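Aspergillopepsin-2 heavy chain (Aspergillus niger var. macrosporus, PDB 1Y43) is the larger chain of an acid endopeptidase of the glutamic peptidase family G1, which probably hydrolyses peptide bonds in proteins at low pH. Local coordinates at residues B[8-13]-B[104-109]. Residues are numbered along the deposited sequence; the frame is centred on the assembly and turned at random.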
ATOM      1  N   SER B   8       7.203   1.853  -1.987  1.00  5.32           N
ATOM      2  CA  SER B   8       6.439   0.996  -1.092  1.00  6.03           C
ATOM      3  C   SER B   8       5.137   0.587  -1.795  1.00  6.56           C
ATOM      4  O   SER B   8       4.653   1.293  -2.690  1.00  8.20           O
ATOM      5  CB  SER B   8       6.119   1.737   0.211  1.00  7.08           C
ATOM      6  OG  SER B   8       5.190   2.786  -0.026  1.00 11.16           O
ATOM      7  N   ALA B   9       4.583  -0.546  -1.396  1.00  4.48           N
ATOM      8  CA  ALA B   9       3.316  -1.013  -1.943  1.00  3.66           C
ATOM      9  C   ALA B   9       2.503  -1.391  -0.716  1.00  3.42           C
ATOM     10  O   ALA B   9       2.996  -2.102   0.171  1.00  3.73           O
ATOM     11  CB  ALA B   9       3.519  -2.233  -2.828  1.00  4.95           C
ATOM     12  N   TRP B  10       1.262  -0.934  -0.663  1.00  2.43           N
ATOM     13  CA  TRP B  10       0.412  -1.223   0.478  1.00  3.18           C
ATOM     14  C   TRP B  10      -1.076  -1.162   0.144  1.00  3.03           C
ATOM     15  O   TRP B  10      -1.459  -0.705  -0.928  1.00  3.98           O
ATOM     16  CB  TRP B  10       0.723  -0.216   1.604  1.00  3.07           C
ATOM     17  CG  TRP B  10       0.690   1.229   1.194  1.00  3.54           C
ATOM     18  CD1 TRP B  10       1.739   1.978   0.724  1.00  3.86           C
ATOM     19  CD2 TRP B  10      -0.430   2.124   1.283  1.00  4.67           C
ATOM     20  NE1 TRP B  10       1.342   3.276   0.531  1.00  5.66           N
ATOM     21  CE2 TRP B  10       0.017   3.394   0.865  1.00  4.91           C
ATOM     22  CE3 TRP B  10      -1.764   1.971   1.682  1.00  5.45           C
ATOM     23  CZ2 TRP B  10      -0.825   4.515   0.838  1.00  5.98           C
ATOM     24  CZ3 TRP B  10      -2.603   3.092   1.654  1.00  6.47           C
ATOM     25  CH2 TRP B  10      -2.126   4.343   1.236  1.00  5.53           C
ATOM     26  N   VAL B  11      -1.897  -1.701   1.045  1.00  3.09           N
ATOM     27  CA  VAL B  11      -3.346  -1.598   0.912  1.00  3.11           C
ATOM     28  C   VAL B  11      -3.784  -0.851   2.166  1.00  3.56           C
ATOM     29  O   VAL B  11      -3.120  -0.919   3.224  1.00  4.05           O
ATOM     30  CB  VAL B  11      -4.082  -2.971   0.833  1.00  3.97           C
ATOM     31  CG1 VAL B  11      -3.676  -3.704  -0.416  1.00  5.08           C
ATOM     32  CG2 VAL B  11      -3.843  -3.797   2.091  1.00  3.44           C
ATOM     33  N   GLY B  12      -4.871  -0.116   2.055  1.00  3.27           N
ATOM     34  CA  GLY B  12      -5.323   0.624   3.209  1.00  3.79           C
ATOM     35  C   GLY B  12      -6.726   1.167   3.118  1.00  3.20           C
ATOM     36  O   GLY B  12      -7.398   1.049   2.086  1.00  3.89           O
ATOM     37  N   ILE B  13      -7.188   1.668   4.257  1.00  3.71           N
ATOM     38  CA  ILE B  13      -8.493   2.293   4.393  1.00  4.13           C
ATOM     39  C   ILE B  13      -8.244   3.763   4.773  1.00  3.95           C
ATOM     40  O   ILE B  13      -7.445   4.055   5.672  1.00  3.92           O
ATOM     41  CB  ILE B  13      -9.322   1.610   5.509  1.00  4.28           C
ATOM     42  CG1 ILE B  13      -9.638   0.163   5.095  1.00  5.50           C
ATOM     43  CG2 ILE B  13     -10.612   2.394   5.784  1.00  4.23           C
ATOM     44  CD1 ILE B  13     -10.367  -0.654   6.162  1.00  6.04           C
ATOM     45  N   ASN B 104     -12.544   5.452   2.084  1.00  4.54           N
ATOM     46  CA  ASN B 104     -11.602   5.123   1.001  1.00  4.68           C
ATOM     47  C   ASN B 104     -10.996   3.729   1.220  1.00  4.24           C
ATOM     48  O   ASN B 104     -10.736   3.336   2.360  1.00  4.64           O
ATOM     49  CB  ASN B 104     -10.410   6.077   0.960  1.00  4.76           C
ATOM     50  CG  ASN B 104     -10.785   7.533   1.024  1.00  6.79           C
ATOM     51  OD1 ASN B 104     -10.041   8.336   1.572  1.00  7.10           O
ATOM     52  ND2 ASN B 104     -11.916   7.891   0.414  1.00  7.56           N
ATOM     53  N   ALA B 105     -10.833   2.978   0.136  1.00  3.95           N
ATOM     54  CA  ALA B 105     -10.198   1.655   0.156  1.00  3.39           C
ATOM     55  C   ALA B 105      -9.206   1.800  -0.991  1.00  3.81           C
ATOM     56  O   ALA B 105      -9.587   2.224  -2.080  1.00  4.92           O
ATOM     57  CB  ALA B 105     -11.210   0.541  -0.151  1.00  3.87           C
ATOM     58  N   GLU B 106      -7.941   1.462  -0.774  1.00  2.89           N
ATOM     59  CA  GLU B 106      -6.946   1.658  -1.835  1.00  3.04           C
ATOM     60  C   GLU B 106      -5.820   0.639  -1.906  1.00  2.00           C
ATOM     61  O   GLU B 106      -5.541  -0.053  -0.931  1.00  3.22           O
ATOM     62  CB  GLU B 106      -6.356   3.080  -1.722  1.00  4.16           C
ATOM     63  CG  GLU B 106      -5.592   3.368  -0.424  1.00  5.23           C
ATOM     64  CD  GLU B 106      -6.419   4.055   0.666  1.00  5.91           C
ATOM     65  OE1 GLU B 106      -7.531   4.543   0.400  1.00  6.77           O
ATOM     66  OE2 GLU B 106      -5.942   4.083   1.818  1.00  6.36           O
ATOM     67  N   TRP B 107      -5.223   0.551  -3.105  1.00  2.62           N
ATOM     68  CA  TRP B 107      -4.097  -0.324  -3.444  1.00  2.46           C
ATOM     69  C   TRP B 107      -3.103   0.687  -4.002  1.00  3.36           C
ATOM     70  O   TRP B 107      -3.310   1.230  -5.096  1.00  3.64           O
ATOM     71  CB  TRP B 107      -4.517  -1.334  -4.518  1.00  3.68           C
ATOM     72  CG  TRP B 107      -5.631  -2.242  -4.066  1.00  4.39           C
ATOM     73  CD1 TRP B 107      -5.502  -3.450  -3.444  1.00  3.77           C
ATOM     74  CD2 TRP B 107      -7.042  -1.981  -4.172  1.00  4.56           C
ATOM     75  NE1 TRP B 107      -6.759  -3.951  -3.152  1.00  4.72           N
ATOM     76  CE2 TRP B 107      -7.709  -3.084  -3.587  1.00  5.40           C
ATOM     77  CE3 TRP B 107      -7.796  -0.926  -4.705  1.00  6.11           C
ATOM     78  CZ2 TRP B 107      -9.115  -3.151  -3.515  1.00  5.49           C
ATOM     79  CZ3 TRP B 107      -9.190  -0.997  -4.631  1.00  6.86           C
ATOM     80  CH2 TRP B 107      -9.830  -2.104  -4.039  1.00  5.46           C
ATOM     81  N   ILE B 108      -2.010   0.916  -3.273  1.00  3.59           N
ATOM     82  CA  ILE B 108      -1.071   1.977  -3.630  1.00  3.79           C
ATOM     83  C   ILE B 108       0.422   1.639  -3.644  1.00  4.16           C
ATOM     84  O   ILE B 108       0.879   0.790  -2.887  1.00  3.87           O
ATOM     85  CB  ILE B 108      -1.247   3.144  -2.581  1.00  4.62           C
ATOM     86  CG1 ILE B 108      -2.692   3.673  -2.573  1.00  5.21           C
ATOM     87  CG2 ILE B 108      -0.247   4.275  -2.808  1.00  4.75           C
ATOM     88  CD1 ILE B 108      -3.098   4.439  -3.831  1.00  5.12           C
ATOM     89  N   VAL B 109       1.137   2.267  -4.587  1.00  3.79           N
ATOM     90  CA  VAL B 109       2.592   2.205  -4.662  1.00  3.72           C
ATOM     91  C   VAL B 109       2.945   3.674  -4.353  1.00  4.27           C
ATOM     92  O   VAL B 109       2.494   4.605  -5.035  1.00  3.71           O
ATOM     93  CB  VAL B 109       3.124   1.769  -6.042  1.00  4.18           C
ATOM     94  CG1 VAL B 109       4.633   1.933  -6.086  1.00  5.98           C
ATOM     95  CG2 VAL B 109       2.775   0.307  -6.301  1.00  4.47           C
TER
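Trp10–Ile108 and Gly12–Glu106 are the hydrogen-bonded pairs of an antiparallel ladder in the beta-sandwich, where segment 8-13 of strand 4-13 meets segment 104-109 of strand 104-114. Trp10 N donates to Ile108 O at 2.8 Å, and the return bond from Ile108 N to Trp10 O is almost straight (179° at the hydrogen). Gly12 N lies 3.1 Å from Glu106 O. The Trp10 indole, with CG set between its backbone N and carbonyl carbon (chi1 52°), reaches over the neighbouring strand. Ile108 CB makes a CH-pi contact over the face of the Trp10 six-membered ring, 3.8 Å from its centroid. Glu106 OE2 comes to the indole's edge instead, 3.5 Å from Trp10 CZ3, with the carboxylate turned nearly perpendicular to the ring. Gly12 has no side chain, and its CA also lies at that edge, letting ring and carboxylate sit close to the backbone. On the opposite face Val11 CG1 touches Trp107 CD1 at 3.5 Å, among residues packed against strands 62-69 and 126-136. Trp10 NE1 hydrogen-bonds to Glu110 OE1, and Trp107 NE1 to the backbone of the other protein chain, whose strand extends the sheet. The four backbone bonds set the register; the Trp10 NE1 bond and Ile108 contact would limit indole rotation.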